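Local coordinates for protein D-aminopeptidase (Bacillus subtilis, PDB 1HI9) that is a zinc-dependent D-aminopeptidase that removes N-terminal residues from D-amino acid containing peptides inside the central chamber of a homodecamer, at residues Ile43-Ala46 with Phe47-Cys51; Ala152-Asp155 with Arg156-Lys159; Cys184-Pro187 with Ala188-Gly191. One frame throughout, in Å; residues are numbered along the deposited sequence.

Contact 1 of 3, residues Ile43-Ala46 with Phe47-Cys51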
ATOM      1  N   ILE A  43     -20.686   8.945  36.988  1.00 42.16           N
ATOM      2  CA  ILE A  43     -22.070   9.262  36.695  1.00 43.11           C
ATOM      3  C   ILE A  43     -22.998   8.559  37.693  1.00 43.94           C
ATOM      4  O   ILE A  43     -23.888   9.184  38.262  1.00 44.14           O
ATOM      5  CB  ILE A  43     -22.439   8.826  35.265  1.00 42.41           C
ATOM      6  CG1 ILE A  43     -21.570   9.586  34.258  1.00 43.14           C
ATOM      7  CG2 ILE A  43     -23.912   9.109  34.988  1.00 41.00           C
ATOM      8  CD1 ILE A  43     -21.661   9.049  32.831  1.00 42.04           C
ATOM      9  N   ALA A  44     -22.777   7.262  37.896  1.00 44.10           N
ATOM     10  CA  ALA A  44     -23.584   6.476  38.815  1.00 44.04           C
ATOM     11  C   ALA A  44     -23.554   7.086  40.199  1.00 45.35           C
ATOM     12  O   ALA A  44     -24.590   7.246  40.836  1.00 46.67           O
ATOM     13  CB  ALA A  44     -23.074   5.051  38.873  1.00 42.25           C
ATOM     14  N   GLU A  45     -22.365   7.438  40.669  1.00 46.91           N
ATOM     15  CA  GLU A  45     -22.249   8.022  41.992  1.00 48.08           C
ATOM     16  C   GLU A  45     -22.806   9.434  42.031  1.00 48.60           C
ATOM     17  O   GLU A  45     -23.245   9.905  43.076  1.00 47.76           O
ATOM     18  CB  GLU A  45     -20.793   8.017  42.458  1.00 48.99           C
ATOM     19  CG  GLU A  45     -20.629   8.436  43.907  1.00 49.88           C
ATOM     20  CD  GLU A  45     -21.650   7.765  44.816  1.00 50.54           C
ATOM     21  OE1 GLU A  45     -21.845   6.534  44.687  1.00 52.07           O
ATOM     22  OE2 GLU A  45     -22.247   8.468  45.658  1.00 50.50           O
ATOM     23  N   ALA A  46     -22.794  10.115  40.893  1.00 50.71           N
ATOM     24  CA  ALA A  46     -23.322  11.477  40.837  1.00 52.33           C
ATOM     25  C   ALA A  46     -24.811  11.446  41.139  1.00 53.21           C
ATOM     26  O   ALA A  46     -25.300  12.203  41.977  1.00 53.16           O
ATOM     27  CB  ALA A  46     -23.082  12.086  39.459  1.00 51.80           C
ATOM     28  N   PHE A  47     -25.527  10.575  40.433  1.00 53.73           N
ATOM     29  CA  PHE A  47     -26.962  10.424  40.622  1.00 54.55           C
ATOM     30  C   PHE A  47     -27.238   9.913  42.028  1.00 55.38           C
ATOM     31  O   PHE A  47     -28.136  10.407  42.710  1.00 56.74           O
ATOM     32  CB  PHE A  47     -27.535   9.442  39.599  1.00 53.85           C
ATOM     33  CG  PHE A  47     -27.634  10.003  38.211  1.00 53.90           C
ATOM     34  CD1 PHE A  47     -27.046   9.349  37.138  1.00 53.85           C
ATOM     35  CD2 PHE A  47     -28.338  11.174  37.973  1.00 54.13           C
ATOM     36  CE1 PHE A  47     -27.155   9.853  35.848  1.00 54.24           C
ATOM     37  CE2 PHE A  47     -28.452  11.683  36.686  1.00 54.25           C
ATOM     38  CZ  PHE A  47     -27.859  11.019  35.622  1.00 54.89           C
ATOM     39  N   ASN A  48     -26.457   8.929  42.460  1.00 55.54           N
ATOM     40  CA  ASN A  48     -26.622   8.354  43.783  1.00 56.65           C
ATOM     41  C   ASN A  48     -26.431   9.397  44.868  1.00 57.32           C
ATOM     42  O   ASN A  48     -26.907   9.218  45.985  1.00 58.03           O
ATOM     43  CB  ASN A  48     -25.623   7.216  44.001  1.00 57.51           C
ATOM     44  CG  ASN A  48     -25.744   6.596  45.376  1.00 58.34           C
ATOM     45  OD1 ASN A  48     -26.817   6.127  45.766  1.00 60.70           O
ATOM     46  ND2 ASN A  48     -24.647   6.584  46.120  1.00 57.96           N
ATOM     47  N   SER A  49     -25.738  10.484  44.540  1.00 57.79           N
ATOM     48  CA  SER A  49     -25.485  11.537  45.513  1.00 58.29           C
ATOM     49  C   SER A  49     -26.451  12.710  45.421  1.00 58.87           C
ATOM     50  O   SER A  49     -26.200  13.770  45.998  1.00 59.26           O
ATOM     51  CB  SER A  49     -24.046  12.050  45.392  1.00 58.57           C
ATOM     52  OG  SER A  49     -23.124  11.133  45.956  1.00 57.93           O
ATOM     53  N   GLY A  50     -27.548  12.532  44.693  1.00 59.23           N
ATOM     54  CA  GLY A  50     -28.528  13.597  44.593  1.00 59.81           C
ATOM     55  C   GLY A  50     -28.662  14.301  43.259  1.00 60.79           C
ATOM     56  O   GLY A  50     -29.731  14.832  42.952  1.00 62.03           O
ATOM     57  N   CYS A  51     -27.598  14.322  42.464  1.00 60.18           N
ATOM     58  CA  CYS A  51     -27.655  14.990  41.165  1.00 59.04           C
ATOM     59  C   CYS A  51     -28.842  14.513  40.332  1.00 58.29           C
ATOM     60  O   CYS A  51     -29.128  13.317  40.246  1.00 57.35           O
ATOM     61  CB  CYS A  51     -26.346  14.772  40.393  1.00 59.91           C
ATOM     62  SG  CYS A  51     -24.900  15.562  41.162  1.00 58.69           S
TER
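At the C-terminal end of helix 28-48, Glu45 and Asn48 meet Ser49, the first residue beyond the helix, in a small polar cluster. Glu45 leaves its backbone with CG trans to N (chi1 -172°), then bends at chi2, which brings the carboxylate forward along the last turn to Asn48 and Ser49. Asn48 ND2 sits 3.1 Å from Glu45 OE2, approaching on the syn side but a little out of the carboxylate plane, and makes a second, weak bond to OE1. The amide and carboxylate planes stand nearly perpendicular (85°). Ser49 OG lies 2.8 Å from Glu45 OE2 and 3.1 Å from Glu45 O, two acceptors within reach of one hydroxyl proton. With an alanine in place of Glu45, the Asn48 amide would probably lose its carboxylate mate and be freer to turn.

Among the backbone bonds, Phe47 N to Ile43 O and Asn48 N to Ala44 O keep the helical pattern going. Beyond them a Schellman motif ends the helix: Cys51 N returns 3.2 Å to Ala46 O, and Gly50 N bonds to Phe47 O. Gly50 is the C-prime residue, with a positive phi (110°) at which a CB would jam against the preceding carbonyl oxygen. Ala46 O takes two donors from opposite faces of its plane, Cys51 N and Ser49 N, the latter well above it.

The apolar contacts lie on other sides of the turn. Ile43 and Phe47 run alongside each other, and the branch methyl Ile43 CG2 is 3.4 Å from Phe47 CE1, while Cys51 SG comes to 4.3 Å from Ala46 CB. Phe47 also meets His72, ring to ring, and Ile43, Ala46 and Phe47 rest on strand 53-58. Glu45, by contrast, touches Thr195 and Ala199 of helix 187-203.

Contact 2 of 3, residues Ala152-Asp155 with Arg156-Lys159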
ATOM      1  N   ALA A 152      -9.965  13.983  38.127  1.00 36.56           N
ATOM      2  CA  ALA A 152      -9.390  12.644  38.162  1.00 36.10           C
ATOM      3  C   ALA A 152      -8.422  12.453  37.005  1.00 37.00           C
ATOM      4  O   ALA A 152      -8.601  13.015  35.922  1.00 37.40           O
ATOM      5  CB  ALA A 152     -10.485  11.601  38.097  1.00 37.10           C
ATOM      6  N   GLY A 153      -7.392  11.653  37.244  1.00 35.88           N
ATOM      7  CA  GLY A 153      -6.391  11.394  36.227  1.00 35.76           C
ATOM      8  C   GLY A 153      -5.198  10.760  36.909  1.00 36.10           C
ATOM      9  O   GLY A 153      -5.366  10.001  37.866  1.00 38.95           O
ATOM     10  N   ASP A 154      -3.993  11.048  36.431  1.00 35.03           N
ATOM     11  CA  ASP A 154      -2.802  10.493  37.059  1.00 35.49           C
ATOM     12  C   ASP A 154      -2.440  11.355  38.273  1.00 36.30           C
ATOM     13  O   ASP A 154      -3.079  12.373  38.533  1.00 33.64           O
ATOM     14  CB  ASP A 154      -1.631  10.462  36.069  1.00 35.81           C
ATOM     15  CG  ASP A 154      -1.047  11.851  35.797  1.00 35.41           C
ATOM     16  OD1 ASP A 154      -1.818  12.801  35.570  1.00 35.06           O
ATOM     17  OD2 ASP A 154       0.181  11.974  35.802  1.00 33.38           O
ATOM     18  N   ASP A 155      -1.414  10.945  39.010  1.00 37.39           N
ATOM     19  CA  ASP A 155      -0.989  11.676  40.188  1.00 38.67           C
ATOM     20  C   ASP A 155      -0.523  13.078  39.846  1.00 38.96           C
ATOM     21  O   ASP A 155      -0.733  13.985  40.635  1.00 39.68           O
ATOM     22  CB  ASP A 155       0.124  10.914  40.910  1.00 40.88           C
ATOM     23  CG  ASP A 155       1.397  10.774  40.065  1.00 42.66           C
ATOM     24  OD1 ASP A 155       1.305  10.319  38.895  1.00 42.32           O
ATOM     25  OD2 ASP A 155       2.483  11.111  40.593  1.00 40.73           O
ATOM     26  N   ARG A 156       0.095  13.269  38.680  1.00 39.58           N
ATOM     27  CA  ARG A 156       0.569  14.605  38.306  1.00 40.49           C
ATOM     28  C   ARG A 156      -0.558  15.579  37.971  1.00 39.94           C
ATOM     29  O   ARG A 156      -0.450  16.781  38.238  1.00 39.30           O
ATOM     30  CB  ARG A 156       1.536  14.542  37.118  1.00 42.49           C
ATOM     31  CG  ARG A 156       2.774  13.683  37.329  1.00 46.06           C
ATOM     32  CD  ARG A 156       3.449  13.850  38.693  1.00 49.30           C
ATOM     33  NE  ARG A 156       3.963  15.179  38.949  1.00 53.48           N
ATOM     34  CZ  ARG A 156       5.131  15.478  39.508  1.00 55.65           C
ATOM     35  NH1 ARG A 156       5.993  14.539  39.897  1.00 56.28           N
ATOM     36  NH2 ARG A 156       5.420  16.756  39.688  1.00 54.79           N
ATOM     37  N   ALA A 157      -1.631  15.070  37.374  1.00 39.29           N
ATOM     38  CA  ALA A 157      -2.767  15.918  37.027  1.00 37.89           C
ATOM     39  C   ALA A 157      -3.453  16.328  38.315  1.00 37.67           C
ATOM     40  O   ALA A 157      -3.937  17.450  38.444  1.00 36.95           O
ATOM     41  CB  ALA A 157      -3.744  15.164  36.128  1.00 36.57           C
ATOM     42  N   ALA A 158      -3.485  15.407  39.272  1.00 37.03           N
ATOM     43  CA  ALA A 158      -4.121  15.676  40.552  1.00 38.60           C
ATOM     44  C   ALA A 158      -3.364  16.785  41.272  1.00 37.86           C
ATOM     45  O   ALA A 158      -3.964  17.712  41.795  1.00 35.81           O
ATOM     46  CB  ALA A 158      -4.141  14.406  41.404  1.00 36.96           C
ATOM     47  N   LYS A 159      -2.039  16.673  41.281  1.00 40.24           N
ATOM     48  CA  LYS A 159      -1.175  17.647  41.930  1.00 42.23           C
ATOM     49  C   LYS A 159      -1.355  19.006  41.272  1.00 41.89           C
ATOM     50  O   LYS A 159      -1.432  20.035  41.948  1.00 40.11           O
ATOM     51  CB  LYS A 159       0.282  17.205  41.809  1.00 46.28           C
ATOM     52  CG  LYS A 159       1.243  17.865  42.783  1.00 52.37           C
ATOM     53  CD  LYS A 159       0.881  17.512  44.232  1.00 58.06           C
ATOM     54  CE  LYS A 159       1.991  17.905  45.210  1.00 60.02           C
ATOM     55  NZ  LYS A 159       3.254  17.139  44.953  1.00 61.69           N
TER
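A chi1 of 73° on Asp154 sets CG between its own backbone N and carbonyl carbon, and from there the carboxylate leans over the first N-H groups of helix 155-162, where Ala157 and Arg156 present their backbone nitrogens. This makes Asp154 the N-cap. Its OD1 accepts from Ala157 N at 2.9 Å, the donor arriving from above the carboxylate plane, and OD2 takes a weak bond from Arg156 N at 3.2 Å. One oxygen goes to each N-H, and together with the bond from Thr176 OG1 to OD2 this probably limits the rotation of the carboxylate. OD1 also lies 3.1 Å from Ala157 CB, a snug fit against the methyl.

Regular helical bonding starts at once behind the cap: Ala158 N reaches Asp154 O at 3.1 Å, and Lys159 N reaches Asp155 O. Asp155 and Arg156 send their side chains the same way, yet the meeting is with aliphatic carbon, Asp155 OD2 being 3.5 Å from Arg156 CD; the charged ends make no salt bridge.

Both aspartates have a second partner in Thr176, whose OG1 bonds to Asp154 OD2 and whose N bonds to Asp155 OD1. The turn thus joins the exit of strand 148-152 to the end of strand 169-176. The Asp154 side chain lies about 5 Å from that of the zinc ligand His104, just beyond strand 97-103, and Ala158 packs on Thr170 of strand 169-176.

Contact 3 of 3, residues Cys184-Pro187 with Ala188-Gly191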
ATOM      1  N   CYS A 184      -0.587   1.441  37.617  1.00 46.20           N
ATOM      2  CA  CYS A 184      -2.023   1.643  37.764  1.00 49.06           C
ATOM      3  C   CYS A 184      -2.771   0.676  38.655  1.00 49.43           C
ATOM      4  O   CYS A 184      -2.269  -0.381  39.017  1.00 50.51           O
ATOM      5  CB  CYS A 184      -2.678   1.670  36.380  1.00 50.63           C
ATOM      6  SG  CYS A 184      -1.885   0.614  35.133  1.00 51.86           S
ATOM      7  N   LEU A 185      -3.981   1.082  39.021  1.00 49.97           N
ATOM      8  CA  LEU A 185      -4.867   0.289  39.854  1.00 50.09           C
ATOM      9  C   LEU A 185      -5.732  -0.555  38.917  1.00 51.27           C
ATOM     10  O   LEU A 185      -5.930  -0.199  37.749  1.00 49.21           O
ATOM     11  CB  LEU A 185      -5.759   1.214  40.676  1.00 48.28           C
ATOM     12  CG  LEU A 185      -5.075   2.262  41.543  1.00 48.41           C
ATOM     13  CD1 LEU A 185      -6.105   3.240  42.067  1.00 45.71           C
ATOM     14  CD2 LEU A 185      -4.340   1.588  42.675  1.00 47.49           C
ATOM     15  N   SER A 186      -6.244  -1.670  39.423  1.00 53.53           N
ATOM     16  CA  SER A 186      -7.096  -2.520  38.607  1.00 55.96           C
ATOM     17  C   SER A 186      -8.360  -1.729  38.293  1.00 57.42           C
ATOM     18  O   SER A 186      -8.748  -0.839  39.047  1.00 57.72           O
ATOM     19  CB  SER A 186      -7.457  -3.805  39.358  1.00 56.64           C
ATOM     20  OG  SER A 186      -8.173  -3.519  40.541  1.00 60.27           O
ATOM     21  N   PRO A 187      -9.010  -2.032  37.162  1.00 58.83           N
ATOM     22  CA  PRO A 187     -10.235  -1.333  36.770  1.00 58.99           C
ATOM     23  C   PRO A 187     -11.266  -1.249  37.896  1.00 58.28           C
ATOM     24  O   PRO A 187     -11.931  -0.232  38.063  1.00 57.17           O
ATOM     25  CB  PRO A 187     -10.732  -2.160  35.587  1.00 60.24           C
ATOM     26  CG  PRO A 187      -9.456  -2.617  34.955  1.00 59.74           C
ATOM     27  CD  PRO A 187      -8.652  -3.056  36.163  1.00 60.27           C
ATOM     28  N   ALA A 188     -11.394  -2.319  38.669  1.00 58.69           N
ATOM     29  CA  ALA A 188     -12.351  -2.343  39.769  1.00 58.27           C
ATOM     30  C   ALA A 188     -11.885  -1.469  40.929  1.00 56.98           C
ATOM     31  O   ALA A 188     -12.695  -0.819  41.580  1.00 56.96           O
ATOM     32  CB  ALA A 188     -12.553  -3.779  40.249  1.00 59.11           C
ATOM     33  N   LYS A 189     -10.577  -1.464  41.173  1.00 55.53           N
ATOM     34  CA  LYS A 189      -9.987  -0.692  42.262  1.00 54.15           C
ATOM     35  C   LYS A 189     -10.138   0.805  42.000  1.00 52.96           C
ATOM     36  O   LYS A 189     -10.467   1.577  42.896  1.00 52.97           O
ATOM     37  CB  LYS A 189      -8.507  -1.047  42.407  1.00 54.65           C
ATOM     38  CG  LYS A 189      -8.062  -1.366  43.825  1.00 56.60           C
ATOM     39  CD  LYS A 189      -6.586  -1.713  43.855  1.00 58.84           C
ATOM     40  CE  LYS A 189      -6.122  -2.098  45.246  1.00 61.56           C
ATOM     41  NZ  LYS A 189      -6.811  -3.327  45.731  1.00 62.72           N
ATOM     42  N   ARG A 190      -9.888   1.206  40.763  1.00 51.07           N
ATOM     43  CA  ARG A 190     -10.004   2.599  40.376  1.00 51.97           C
ATOM     44  C   ARG A 190     -11.469   3.015  40.505  1.00 50.46           C
ATOM     45  O   ARG A 190     -11.783   4.168  40.810  1.00 48.98           O
ATOM     46  CB  ARG A 190      -9.576   2.764  38.925  1.00 54.37           C
ATOM     47  CG  ARG A 190     -10.721   2.468  37.976  1.00 60.95           C
ATOM     48  CD  ARG A 190     -10.289   1.787  36.703  1.00 64.70           C
ATOM     49  NE  ARG A 190     -11.434   1.387  35.872  1.00 67.47           N
ATOM     50  CZ  ARG A 190     -12.391   2.211  35.438  1.00 66.32           C
ATOM     51  NH1 ARG A 190     -12.366   3.498  35.760  1.00 63.84           N
ATOM     52  NH2 ARG A 190     -13.354   1.749  34.646  1.00 65.80           N
ATOM     53  N   GLY A 191     -12.358   2.058  40.245  1.00 49.53           N
ATOM     54  CA  GLY A 191     -13.785   2.307  40.320  1.00 49.04           C
ATOM     55  C   GLY A 191     -14.206   2.741  41.705  1.00 48.28           C
ATOM     56  O   GLY A 191     -14.975   3.689  41.862  1.00 47.90           O
TER
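Arg190 folds back along Pro187 at the start of helix 187-203, a helix opened by a serine N-cap. Ser186 is that cap: its OG accepts from Lys189 N at 3.2 Å, and its carbonyl oxygen receives Arg190 N almost head-on (C=O...N angle 175°) at 2.9 Å. Pro187 fills the first position of the helix, where no N-H is needed for helical bonding, and its carbonyl oxygen accepts from Gly191 N.

The arginine can be followed outward atom by atom. CB stands 3.7 Å from Ser186 O. A chi1 of 85° then places CG between the arginine's own N and carbonyl carbon, turning the chain back toward the preceding turn, where CG comes to 3.0 Å from Pro187 O. CD keeps close company with the same residue, 3.1 Å from Pro187 CA. NE is equally near Pro187 CA, which sits at the edge of the guanidinium and in its plane; NE is close to Pro187 O as well, but the angle is too poor for a hydrogen bond. At the tip, NH1 makes a salt bridge to Glu38, and the side chain touches Glu37 and Tyr41, so the arginine ties this helix start to helix 28-48.

The other flank faces a second subunit. Ser186 OG is bonded to Pro73 O of that subunit as well as to Lys189 N, and Lys189 NZ forms a salt bridge with its Glu74. Next to the cap, strand 181-184 pairs antiparallel with a strand of the neighbour, carrying the sheet across the interface. Within the turn, Leu185 crosses Lys189 at about a right angle, Leu185 CB lying 4.0 Å from Lys189 CB.

Overall arrangement
Along the chain the three come in series, and all sit on helices flanking the mixed seven-stranded sheet. Contact 1 closes helix 28-48, the crossover between parallel strands 2-7 and 53-58; contact 2 opens helix 155-162, the crossover from strand 148-152 to 169-176; contact 3 opens helix 187-203 after strand 181-184, an edge strand of the sheet within this chain. Their centres lie about 22 Å (1 and 2), about 20 Å (1 and 3) and about 15 Å (2 and 3) apart, and none touches another. Helices 28-48 and 187-203 nevertheless pack together, linking contacts 1 and 3 indirectly. Contact 2 lies near the zinc site, whereas contact 3 borders a neighbouring subunit of the decamer.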